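L-ribose isomerase (PDB 5AVP) probably catalyses the metal-dependent interconversion of L-ribose and L-ribulose, with a manganese ion held inside a cupin-type beta-barrel. Local coordinates at residues R43-P48 / P219-E224; E64-A69 / A175-R180; G109-L114 / T227-P232; L144-K149 / P198-H203. All coordinates share one frame; numbering follows the deposited sequence.

How the contacts relate
The four contacts join different parts of a two-sheet barrel round one manganese, bound by His126, His128, Glu133 and His208. Contacts 1 and 3 touch through neighbouring strands 220-226 and 110-117: Tyr47 OH lies 2.7 Å from Asp112 OD1, and Glu224 N lies 2.7 Å from Lys113 O. Contact 4 lies between the sheets, the Met202 side chain about 7 Å from the manganese. The Ser229 side chain of contact 3 is about 8 Å from the manganese, and the Arg223 side chain of contact 1 is about 13 Å from the manganese. Contacts 1, 3 and 4 all meet the second subunit. Contact 2 touches none of the others, though its nearest atoms come within about 5 Å of contact 4.

Contact 1. Residues R43-P48 / P219-E224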
# COMPACT_ATOMS: atom_id res chain seq x y z
N ARG A 43 -9.83 -0.65 0.80
CA ARG A 43 -9.28 0.48 0.03
C ARG A 43 -7.80 0.68 0.35
O ARG A 43 -6.98 0.96 -0.54
CB ARG A 43 -10.03 1.77 0.38
CG ARG A 43 -11.53 1.64 0.49
CD ARG A 43 -12.23 2.95 0.14
NE ARG A 43 -12.02 3.29 -1.27
CZ ARG A 43 -12.56 4.35 -1.88
NH1 ARG A 43 -13.35 5.19 -1.21
NH2 ARG A 43 -12.30 4.56 -3.17
N ALA A 44 -7.46 0.55 1.63
CA ALA A 44 -6.09 0.72 2.06
C ALA A 44 -5.21 -0.32 1.40
O ALA A 44 -4.08 -0.04 0.99
CB ALA A 44 -6.00 0.60 3.58
N LEU A 45 -5.73 -1.54 1.32
CA LEU A 45 -5.00 -2.63 0.72
C LEU A 45 -5.06 -2.52 -0.80
O LEU A 45 -4.69 -3.46 -1.53
CB LEU A 45 -5.57 -3.97 1.21
CG LEU A 45 -5.17 -4.26 2.66
CD1 LEU A 45 -5.79 -5.56 3.10
CD2 LEU A 45 -3.63 -4.30 2.77
N ARG A 46 -5.53 -1.36 -1.25
CA ARG A 46 -5.65 -1.01 -2.66
C ARG A 46 -6.72 -1.70 -3.49
O ARG A 46 -6.56 -1.81 -4.70
CB ARG A 46 -4.29 -1.19 -3.37
CG ARG A 46 -3.11 -0.40 -2.75
CD ARG A 46 -1.83 -0.51 -3.58
NE ARG A 46 -0.77 0.39 -3.11
CZ ARG A 46 -0.80 1.72 -3.17
NH1 ARG A 46 -1.85 2.34 -3.70
NH2 ARG A 46 0.23 2.44 -2.72
N TYR A 47 -7.81 -2.16 -2.87
CA TYR A 47 -8.87 -2.81 -3.63
C TYR A 47 -9.97 -1.77 -3.92
O TYR A 47 -10.39 -1.05 -3.02
CB TYR A 47 -9.45 -3.98 -2.83
CG TYR A 47 -10.35 -4.82 -3.67
CD1 TYR A 47 -9.82 -5.73 -4.58
CD2 TYR A 47 -11.73 -4.68 -3.60
CE1 TYR A 47 -10.65 -6.49 -5.43
CE2 TYR A 47 -12.57 -5.43 -4.45
CZ TYR A 47 -12.03 -6.33 -5.36
OH TYR A 47 -12.85 -7.07 -6.21
N PRO A 48 -10.44 -1.69 -5.19
CA PRO A 48 -11.47 -0.73 -5.59
C PRO A 48 -12.87 -0.93 -5.00
O PRO A 48 -13.82 -1.23 -5.72
CB PRO A 48 -11.44 -0.82 -7.11
CG PRO A 48 -11.10 -2.25 -7.36
CD PRO A 48 -10.02 -2.51 -6.35
N PRO A 219 -7.20 -9.00 10.08
CA PRO A 219 -8.18 -9.86 9.41
C PRO A 219 -7.53 -10.45 8.17
O PRO A 219 -6.68 -9.82 7.55
CB PRO A 219 -9.31 -8.88 9.06
CG PRO A 219 -9.21 -7.84 10.13
CD PRO A 219 -7.72 -7.62 10.22
N LEU A 220 -7.91 -11.68 7.81
CA LEU A 220 -7.40 -12.32 6.61
C LEU A 220 -8.10 -11.53 5.50
O LEU A 220 -9.29 -11.21 5.63
CB LEU A 220 -7.85 -13.80 6.57
CG LEU A 220 -7.82 -14.58 5.24
CD1 LEU A 220 -6.38 -14.92 4.84
CD2 LEU A 220 -8.65 -15.84 5.36
N VAL A 221 -7.37 -11.20 4.44
CA VAL A 221 -7.91 -10.45 3.31
C VAL A 221 -7.42 -11.10 2.02
O VAL A 221 -6.21 -11.24 1.81
CB VAL A 221 -7.41 -8.98 3.32
CG1 VAL A 221 -8.15 -8.18 2.27
CG2 VAL A 221 -7.56 -8.37 4.71
N VAL A 222 -8.33 -11.50 1.14
CA VAL A 222 -7.89 -12.14 -0.09
C VAL A 222 -8.70 -11.83 -1.34
O VAL A 222 -9.93 -11.78 -1.31
CB VAL A 222 -7.73 -13.70 0.11
CG1 VAL A 222 -8.65 -14.21 1.23
CG2 VAL A 222 -8.01 -14.45 -1.19
N ARG A 223 -7.97 -11.61 -2.44
CA ARG A 223 -8.57 -11.32 -3.75
C ARG A 223 -8.97 -12.61 -4.45
O ARG A 223 -8.12 -13.42 -4.83
CB ARG A 223 -7.59 -10.58 -4.65
CG ARG A 223 -7.45 -9.10 -4.38
CD ARG A 223 -6.47 -8.47 -5.35
NE ARG A 223 -6.38 -7.03 -5.13
CZ ARG A 223 -6.70 -6.10 -6.02
NH1 ARG A 223 -6.57 -4.82 -5.70
NH2 ARG A 223 -7.14 -6.44 -7.24
N GLU A 224 -10.27 -12.80 -4.65
CA GLU A 224 -10.74 -13.99 -5.32
C GLU A 224 -11.04 -13.68 -6.78
O GLU A 224 -11.94 -12.90 -7.08
CB GLU A 224 -12.01 -14.52 -4.65
CG GLU A 224 -12.52 -15.83 -5.26
CD GLU A 224 -13.98 -16.07 -4.98
OE1 GLU A 224 -14.35 -16.13 -3.79
OE2 GLU A 224 -14.77 -16.19 -5.95
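Tyr47 meets Arg223 with the edge of its ring set against the flat of the guanidinium group. CD1 stands over the centre of one guanidinium face, 3.5 Å from Arg223 CZ, and the two planes are turned 74° apart, so the ring stands edge-on to that face and the cation lies beside the ring, not over its pi face. The arginine gets there as an extended rod from CG to NE that carries its head across to the loop. The tyrosine swings to meet it with CG anti to its backbone N (chi1 -169°), and its hydroxyl goes on to hydrogen-bond Ser88 and Asp112. At the edge of the guanidinium, in its plane, lies Arg46 O, 3.2 Å from Arg223 NH1 but at an angle too poor for a bond. The stronger grip on the arginine comes from across the interface, where NH2 forms a salt bridge with Glu136 of the second subunit. A leucine in place of Arg223 would probably cost that carboxylate its salt bridge across the interface and strip the Tyr47 edge of the flat surface it rests on. Beside this polar pair, Leu45 and Val221 reach toward each other tip to tip, with Leu45 CD1 3.6 Å from Val221 CG1. Leu45 also packs on Val138 and Leu139 of the adjacent strand. Helix 28-44 ends here in a geometry that fits a Schellman motif, with Arg46 at positive phi as C-prime residue, and the residues just after the helix pack against strand 220-226 of the cupin-type sheet at a subunit interface.

Contact 2. Residues E64-A69 / A175-R180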
# COMPACT_ATOMS: atom_id res chain seq x y z
N GLU A 64 -28.17 -19.66 11.07
CA GLU A 64 -28.70 -19.01 12.27
C GLU A 64 -27.82 -19.40 13.47
O GLU A 64 -27.75 -18.67 14.47
CB GLU A 64 -30.17 -19.41 12.54
CG GLU A 64 -30.44 -20.90 12.74
CD GLU A 64 -30.74 -21.57 11.44
OE1 GLU A 64 -31.83 -21.34 10.89
OE2 GLU A 64 -29.86 -22.32 10.96
N ASP A 65 -27.14 -20.53 13.35
CA ASP A 65 -26.28 -20.98 14.43
C ASP A 65 -25.07 -20.06 14.56
O ASP A 65 -24.46 -19.95 15.63
CB ASP A 65 -25.80 -22.40 14.17
CG ASP A 65 -25.22 -23.05 15.41
OD1 ASP A 65 -25.92 -23.02 16.45
OD2 ASP A 65 -24.08 -23.59 15.36
N GLN A 66 -24.73 -19.38 13.47
CA GLN A 66 -23.57 -18.51 13.47
C GLN A 66 -23.76 -17.05 13.89
O GLN A 66 -22.79 -16.28 13.92
CB GLN A 66 -22.92 -18.59 12.09
CG GLN A 66 -22.55 -20.00 11.72
CD GLN A 66 -21.68 -20.66 12.78
OE1 GLN A 66 -20.56 -20.24 13.03
NE2 GLN A 66 -22.20 -21.70 13.40
N TYR A 67 -24.97 -16.64 14.22
CA TYR A 67 -25.15 -15.25 14.62
C TYR A 67 -24.54 -14.97 15.99
O TYR A 67 -24.46 -13.82 16.43
CB TYR A 67 -26.62 -14.88 14.57
CG TYR A 67 -27.10 -14.66 13.15
CD1 TYR A 67 -27.11 -13.38 12.59
CD2 TYR A 67 -27.51 -15.73 12.35
CE1 TYR A 67 -27.52 -13.17 11.29
CE2 TYR A 67 -27.91 -15.53 11.04
CZ TYR A 67 -27.91 -14.25 10.51
OH TYR A 67 -28.29 -14.03 9.20
N ASP A 68 -24.09 -16.04 16.66
CA ASP A 68 -23.45 -15.93 17.97
C ASP A 68 -22.03 -15.41 17.82
O ASP A 68 -21.30 -15.24 18.80
CB ASP A 68 -23.41 -17.29 18.69
CG ASP A 68 -24.60 -17.49 19.63
OD1 ASP A 68 -25.07 -16.51 20.25
OD2 ASP A 68 -25.05 -18.65 19.76
N ALA A 69 -21.64 -15.17 16.58
CA ALA A 69 -20.33 -14.65 16.29
C ALA A 69 -20.30 -13.24 16.87
O ALA A 69 -19.28 -12.77 17.39
CB ALA A 69 -20.13 -14.60 14.79
N ALA A 175 -9.71 -24.99 15.62
CA ALA A 175 -11.02 -25.02 16.25
C ALA A 175 -12.10 -24.77 15.21
O ALA A 175 -12.08 -23.75 14.52
CB ALA A 175 -11.11 -23.96 17.31
N LEU A 176 -13.04 -25.72 15.08
CA LEU A 176 -14.13 -25.59 14.11
C LEU A 176 -15.43 -25.18 14.79
O LEU A 176 -15.67 -25.53 15.95
CB LEU A 176 -14.33 -26.90 13.35
CG LEU A 176 -13.08 -27.41 12.62
CD1 LEU A 176 -13.46 -28.58 11.74
CD2 LEU A 176 -12.47 -26.31 11.79
N PRO A 177 -16.29 -24.43 14.08
CA PRO A 177 -17.55 -24.00 14.70
C PRO A 177 -18.34 -25.18 15.27
O PRO A 177 -18.50 -26.21 14.62
CB PRO A 177 -18.29 -23.30 13.56
CG PRO A 177 -17.18 -22.84 12.64
CD PRO A 177 -16.25 -24.03 12.66
N ILE A 178 -18.81 -25.04 16.50
CA ILE A 178 -19.56 -26.09 17.16
C ILE A 178 -20.84 -26.40 16.39
O ILE A 178 -21.59 -25.50 15.98
CB ILE A 178 -19.93 -25.71 18.60
CG1 ILE A 178 -18.66 -25.58 19.44
CG2 ILE A 178 -20.83 -26.76 19.19
CD1 ILE A 178 -17.79 -24.36 19.11
N GLY A 179 -21.09 -27.69 16.21
CA GLY A 179 -22.27 -28.12 15.49
C GLY A 179 -22.05 -28.23 14.00
O GLY A 179 -22.92 -28.70 13.28
N ARG A 180 -20.89 -27.77 13.52
CA ARG A 180 -20.59 -27.84 12.09
C ARG A 180 -19.34 -28.69 11.94
O ARG A 180 -18.79 -28.81 10.84
CB ARG A 180 -20.32 -26.44 11.51
CG ARG A 180 -21.42 -25.41 11.70
CD ARG A 180 -22.69 -25.80 10.96
NE ARG A 180 -23.78 -24.89 11.30
CZ ARG A 180 -23.94 -23.68 10.78
NH1 ARG A 180 -23.08 -23.22 9.89
NH2 ARG A 180 -24.94 -22.89 11.20
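Gln66 and Arg180 each bend at chi2 (-54° and -64°), after CG has set off anti to the carbonyl carbon, and the two folded side chains run antiparallel alongside one another. The bends lay the Gln66 amide nitrogen on the arginine head: NE2 sits over the centre of the guanidinium, 3.7 Å from Arg180 CZ. The amide is tilted 59° from that plane, so the two groups are not flat against each other. Gln66 CG adds a second touch, 3.7 Å from Arg180 NH1. The other end of the amide is occupied too, since OE1 accepts a hydrogen bond from Glu81 N while resting 3.8 Å from Pro177 CB.

Pro177 opens a type II beta turn that closes with the bond from Arg180 N to Pro177 O, 3.1 Å. Gly179 takes the third position with a positive phi, where a side chain would jam against the preceding carbonyl. Asp65 stands beside the turn, its OD2 4.3 Å from Arg180 NE but well out of the guanidinium plane, which leaves attraction between charges without a directed bond.

The same OD2 lies 3.2 Å from Ile178 O, two acceptors whose closeness probably offsets part of that attraction. The join between these two loops therefore rests on packing across the contact, and on the bonds that hold Arg180 NH1 to the Glu81 carboxylate and Phe62 O.

Contact 3. Residues G109-L114 / T227-P232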
# COMPACT_ATOMS: atom_id res chain seq x y z
N GLY A 109 -17.16 -16.84 -17.57
CA GLY A 109 -17.45 -15.59 -16.87
C GLY A 109 -16.30 -15.07 -16.02
O GLY A 109 -15.35 -15.81 -15.74
N LEU A 110 -16.38 -13.82 -15.58
CA LEU A 110 -15.30 -13.24 -14.77
C LEU A 110 -15.77 -12.55 -13.49
O LEU A 110 -16.43 -11.51 -13.53
CB LEU A 110 -14.49 -12.22 -15.58
CG LEU A 110 -13.80 -12.63 -16.89
CD1 LEU A 110 -13.56 -11.37 -17.71
CD2 LEU A 110 -12.49 -13.41 -16.63
N CYS A 111 -15.41 -13.14 -12.35
CA CYS A 111 -15.76 -12.59 -11.05
C CYS A 111 -14.52 -12.13 -10.33
O CYS A 111 -13.51 -12.81 -10.35
CB CYS A 111 -16.47 -13.63 -10.19
SG CYS A 111 -16.40 -13.29 -8.39
N ASP A 112 -14.60 -10.96 -9.72
CA ASP A 112 -13.50 -10.41 -8.94
C ASP A 112 -14.07 -9.87 -7.64
O ASP A 112 -14.95 -9.01 -7.63
CB ASP A 112 -12.76 -9.29 -9.67
CG ASP A 112 -11.48 -8.91 -8.95
OD1 ASP A 112 -11.52 -8.84 -7.70
OD2 ASP A 112 -10.45 -8.67 -9.62
N LYS A 113 -13.56 -10.38 -6.52
CA LYS A 113 -14.05 -9.92 -5.24
C LYS A 113 -12.99 -10.06 -4.16
O LYS A 113 -12.12 -10.92 -4.20
CB LYS A 113 -15.29 -10.70 -4.84
CG LYS A 113 -15.07 -12.19 -4.72
CD LYS A 113 -16.37 -12.89 -4.47
CE LYS A 113 -17.37 -12.57 -5.55
NZ LYS A 113 -18.39 -13.64 -5.62
N LEU A 114 -13.08 -9.17 -3.18
CA LEU A 114 -12.17 -9.17 -2.06
C LEU A 114 -12.99 -9.78 -0.93
O LEU A 114 -14.20 -9.54 -0.83
CB LEU A 114 -11.78 -7.73 -1.72
CG LEU A 114 -10.60 -7.61 -0.78
CD1 LEU A 114 -9.36 -8.10 -1.46
CD2 LEU A 114 -10.41 -6.17 -0.38
N THR A 227 -14.49 -17.74 -11.91
CA THR A 227 -15.44 -17.68 -13.03
C THR A 227 -16.72 -17.05 -12.49
O THR A 227 -16.82 -16.77 -11.29
CB THR A 227 -15.79 -19.09 -13.62
OG1 THR A 227 -16.47 -19.89 -12.64
CG2 THR A 227 -14.54 -19.80 -14.11
N TYR A 228 -17.70 -16.82 -13.35
CA TYR A 228 -18.95 -16.19 -12.93
C TYR A 228 -19.58 -16.73 -11.64
O TYR A 228 -19.65 -17.94 -11.41
CB TYR A 228 -20.00 -16.28 -14.05
CG TYR A 228 -21.17 -15.38 -13.80
CD1 TYR A 228 -21.16 -14.06 -14.23
CD2 TYR A 228 -22.31 -15.85 -13.14
CE1 TYR A 228 -22.26 -13.23 -14.02
CE2 TYR A 228 -23.40 -15.03 -12.93
CZ TYR A 228 -23.37 -13.72 -13.38
OH TYR A 228 -24.46 -12.92 -13.23
N SER A 229 -20.06 -15.81 -10.82
CA SER A 229 -20.70 -16.13 -9.54
C SER A 229 -22.22 -16.10 -9.67
O SER A 229 -22.81 -15.03 -9.74
CB SER A 229 -20.31 -15.11 -8.46
OG SER A 229 -19.08 -15.42 -7.84
N HIS A 230 -22.85 -17.27 -9.66
CA HIS A 230 -24.31 -17.36 -9.76
C HIS A 230 -24.95 -17.17 -8.39
O HIS A 230 -24.76 -17.98 -7.49
CB HIS A 230 -24.70 -18.73 -10.31
CG HIS A 230 -24.21 -18.99 -11.70
ND1 HIS A 230 -24.69 -18.31 -12.80
CD2 HIS A 230 -23.29 -19.86 -12.17
CE1 HIS A 230 -24.09 -18.75 -13.89
NE2 HIS A 230 -23.24 -19.69 -13.54
N GLU A 231 -25.73 -16.11 -8.22
CA GLU A 231 -26.37 -15.86 -6.95
C GLU A 231 -27.88 -15.64 -7.15
O GLU A 231 -28.30 -14.78 -7.93
CB GLU A 231 -25.71 -14.65 -6.29
CG GLU A 231 -25.99 -14.49 -4.82
CD GLU A 231 -27.24 -13.69 -4.58
OE1 GLU A 231 -28.34 -14.27 -4.68
OE2 GLU A 231 -27.12 -12.48 -4.29
N PRO A 232 -28.71 -16.44 -6.47
CA PRO A 232 -30.17 -16.35 -6.57
C PRO A 232 -30.76 -14.96 -6.26
O PRO A 232 -30.73 -14.06 -7.10
CB PRO A 232 -30.65 -17.41 -5.58
CG PRO A 232 -29.54 -18.44 -5.65
CD PRO A 232 -28.31 -17.58 -5.63
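Lys113 and Ser229 are joined by a hydrogen bond between strand 110-117 and the loop that leaves strand 220-226, its neighbour in a sheet of the cupin-type barrel. Lys113 NZ donates to Ser229 OG at 2.9 Å. The lysine chain, bent at chi3 (57°), brings its amine to the serine, while Ser229 OG, anti to its carbonyl carbon, is turned to receive it. The same ammonium forms a salt bridge with Glu87 on strand 82-91, so serine and glutamate together fix its position. Cys111 SG lies 3.5 Å from the same Ser229 OG. The Ser229 side chain lies about 8 Å from the manganese, which puts this polar group near the metal pocket.

Packing contacts are made by Cys111 and by the backbone. Cys111 points toward the loop, its CB 3.3 Å from Thr227 O. Gly109 lies against Tyr228, with Gly109 CA 3.9 Å from Tyr228 CB. A side chain at Gly109 would run into Tyr228 CB, and at this positive phi it would also press on the preceding carbonyl.

The loop is steadied from outside as well. Tyr228 and His230 both meet Trp246, the histidine edge-to-face, and Asn90 accepts a bond from Ser229 N. Thr227 OG1 bonds to Thr132.

Pairing between the two strands stops short of this loop: Cys111 is the partner of Ser226 in the sheet, and past it the chains stay close without a conventional backbone bond. What bridges them there is a CA-H...O contact from Thr227 CA to Gly109 O, 3.3 Å long with an angle of 150° at the hydrogen.

Contact 4. Residues L144-K149 / P198-H203; sequences LFYSPK and PKFVMH
Tyr146 and Phe200 point at each other across the gap between their strands and meet in an offset edge-to-face pair, the Phe200 edge turned toward the Tyr146 face. Their ring centroids are 6.0 Å apart and the planes stand at 61°; the phenylalanine approaches the hydroxyl end, with CZ 4.0 Å from Tyr146 OH. Met202 addresses the other end of the same tyrosine. Its chain is bent at both chi2 and chi3, which brings the methyl CE to 3.6 Å from Tyr146 CB, and SD lies obliquely to the ring, 5.3 Å from the centroid, in a Met-aromatic contact. Leu144 adds its CD2 branch, which packs against the CD2-CE2 side of Phe200 and comes within 4.1 Å of Met202 CE. An alanine at Tyr146 would probably open a gap between the strands, leaving the Phe200 edge without the ring it meets and the Met202 methyl less restrained on that side.

These side chains fill the space between the two sheets of a cupin-type barrel. Strand 141-150 belongs to one sheet, strand 200-202 lies at the margin of the other, and the axes of segments 144-147 and 200-202 pass 10.6 Å apart at 39°.

Farther out, Tyr135 of strand 133-139 is touched by the side chains of Leu144, Phe200 and Met202, while Leu193 packs on Leu144 and Phe200. His165 meets the Phe200 ring and also touches Tyr146. Toward the metal, Tyr146 and Met202 both lie against His208, one of the manganese ligands, which makes them second-shell residues of that site. Lys199, next to Phe200, forms salt bridges with Glu136 of its own chain and with Asp112 of the second subunit.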
# COMPACT_ATOMS: atom_id res chain seq x y z
N LEU A 144 -6.35 -22.80 4.07
CA LEU A 144 -7.28 -23.42 3.13
C LEU A 144 -7.45 -24.91 3.38
O LEU A 144 -6.48 -25.65 3.52
CB LEU A 144 -6.77 -23.18 1.71
CG LEU A 144 -7.55 -23.80 0.56
CD1 LEU A 144 -9.01 -23.37 0.63
CD2 LEU A 144 -6.93 -23.37 -0.75
N PHE A 145 -8.71 -25.34 3.44
CA PHE A 145 -9.06 -26.75 3.65
C PHE A 145 -9.87 -27.21 2.42
O PHE A 145 -10.75 -26.49 1.94
CB PHE A 145 -9.92 -26.90 4.91
CG PHE A 145 -9.32 -26.28 6.15
CD1 PHE A 145 -8.23 -26.86 6.79
CD2 PHE A 145 -9.87 -25.12 6.70
CE1 PHE A 145 -7.69 -26.31 7.96
CE2 PHE A 145 -9.35 -24.56 7.86
CZ PHE A 145 -8.26 -25.16 8.49
N TYR A 146 -9.58 -28.40 1.92
CA TYR A 146 -10.31 -28.89 0.76
C TYR A 146 -10.20 -30.39 0.55
O TYR A 146 -9.38 -31.07 1.16
CB TYR A 146 -9.83 -28.19 -0.50
CG TYR A 146 -8.36 -28.38 -0.82
CD1 TYR A 146 -7.38 -27.78 -0.04
CD2 TYR A 146 -7.96 -29.13 -1.93
CE1 TYR A 146 -6.02 -27.91 -0.35
CE2 TYR A 146 -6.60 -29.27 -2.25
CZ TYR A 146 -5.64 -28.66 -1.46
OH TYR A 146 -4.30 -28.77 -1.76
N SER A 147 -11.04 -30.89 -0.35
CA SER A 147 -11.07 -32.30 -0.72
C SER A 147 -10.28 -32.43 -2.03
O SER A 147 -10.54 -31.70 -2.98
CB SER A 147 -12.53 -32.74 -0.93
OG SER A 147 -12.63 -34.15 -1.03
N PRO A 148 -9.29 -33.34 -2.08
CA PRO A 148 -8.50 -33.51 -3.31
C PRO A 148 -9.26 -34.20 -4.44
O PRO A 148 -8.82 -34.20 -5.59
CB PRO A 148 -7.28 -34.29 -2.84
CG PRO A 148 -7.83 -35.14 -1.76
CD PRO A 148 -8.75 -34.19 -1.00
N LYS A 149 -10.41 -34.77 -4.10
CA LYS A 149 -11.25 -35.42 -5.09
C LYS A 149 -12.48 -34.56 -5.37
O LYS A 149 -13.11 -34.04 -4.46
CB LYS A 149 -11.68 -36.80 -4.60
CG LYS A 149 -11.01 -37.97 -5.31
CD LYS A 149 -9.52 -38.08 -4.96
CE LYS A 149 -8.88 -39.26 -5.71
NZ LYS A 149 -9.08 -39.15 -7.19
N PRO A 198 2.26 -18.08 -4.86
CA PRO A 198 1.71 -18.18 -6.22
C PRO A 198 0.19 -18.16 -6.15
O PRO A 198 -0.39 -18.35 -5.07
CB PRO A 198 2.26 -19.51 -6.71
CG PRO A 198 3.56 -19.58 -6.03
CD PRO A 198 3.22 -19.17 -4.63
N LYS A 199 -0.46 -17.90 -7.28
CA LYS A 199 -1.92 -17.90 -7.29
C LYS A 199 -2.35 -19.34 -7.05
O LYS A 199 -1.76 -20.27 -7.60
CB LYS A 199 -2.48 -17.44 -8.65
CG LYS A 199 -2.61 -15.93 -8.82
CD LYS A 199 -3.99 -15.45 -8.42
CE LYS A 199 -4.06 -13.92 -8.41
NZ LYS A 199 -5.45 -13.41 -8.20
N PHE A 200 -3.35 -19.53 -6.20
CA PHE A 200 -3.85 -20.86 -5.94
C PHE A 200 -5.19 -21.08 -6.61
O PHE A 200 -6.13 -20.33 -6.40
CB PHE A 200 -3.99 -21.14 -4.45
CG PHE A 200 -4.19 -22.59 -4.17
CD1 PHE A 200 -3.20 -23.51 -4.49
CD2 PHE A 200 -5.39 -23.06 -3.67
CE1 PHE A 200 -3.40 -24.85 -4.31
CE2 PHE A 200 -5.58 -24.42 -3.49
CZ PHE A 200 -4.58 -25.31 -3.81
N VAL A 201 -5.26 -22.13 -7.41
CA VAL A 201 -6.47 -22.48 -8.14
C VAL A 201 -7.28 -23.60 -7.49
O VAL A 201 -6.74 -24.66 -7.17
CB VAL A 201 -6.15 -22.90 -9.58
CG1 VAL A 201 -7.35 -23.57 -10.18
CG2 VAL A 201 -5.77 -21.69 -10.42
N MET A 202 -8.57 -23.34 -7.33
CA MET A 202 -9.52 -24.28 -6.74
C MET A 202 -10.56 -24.63 -7.79
O MET A 202 -11.51 -23.87 -8.00
CB MET A 202 -10.24 -23.68 -5.52
CG MET A 202 -11.24 -24.62 -4.86
SD MET A 202 -10.54 -26.23 -4.29
CE MET A 202 -9.40 -25.65 -3.02
N HIS A 203 -10.37 -25.78 -8.43
CA HIS A 203 -11.28 -26.25 -9.47
C HIS A 203 -12.70 -26.47 -9.00
O HIS A 203 -12.92 -26.89 -7.87
CB HIS A 203 -10.79 -27.57 -10.05
CG HIS A 203 -9.46 -27.47 -10.69
ND1 HIS A 203 -9.25 -26.76 -11.85
CD2 HIS A 203 -8.25 -27.95 -10.32
CE1 HIS A 203 -7.97 -26.81 -12.17
NE2 HIS A 203 -7.34 -27.53 -11.25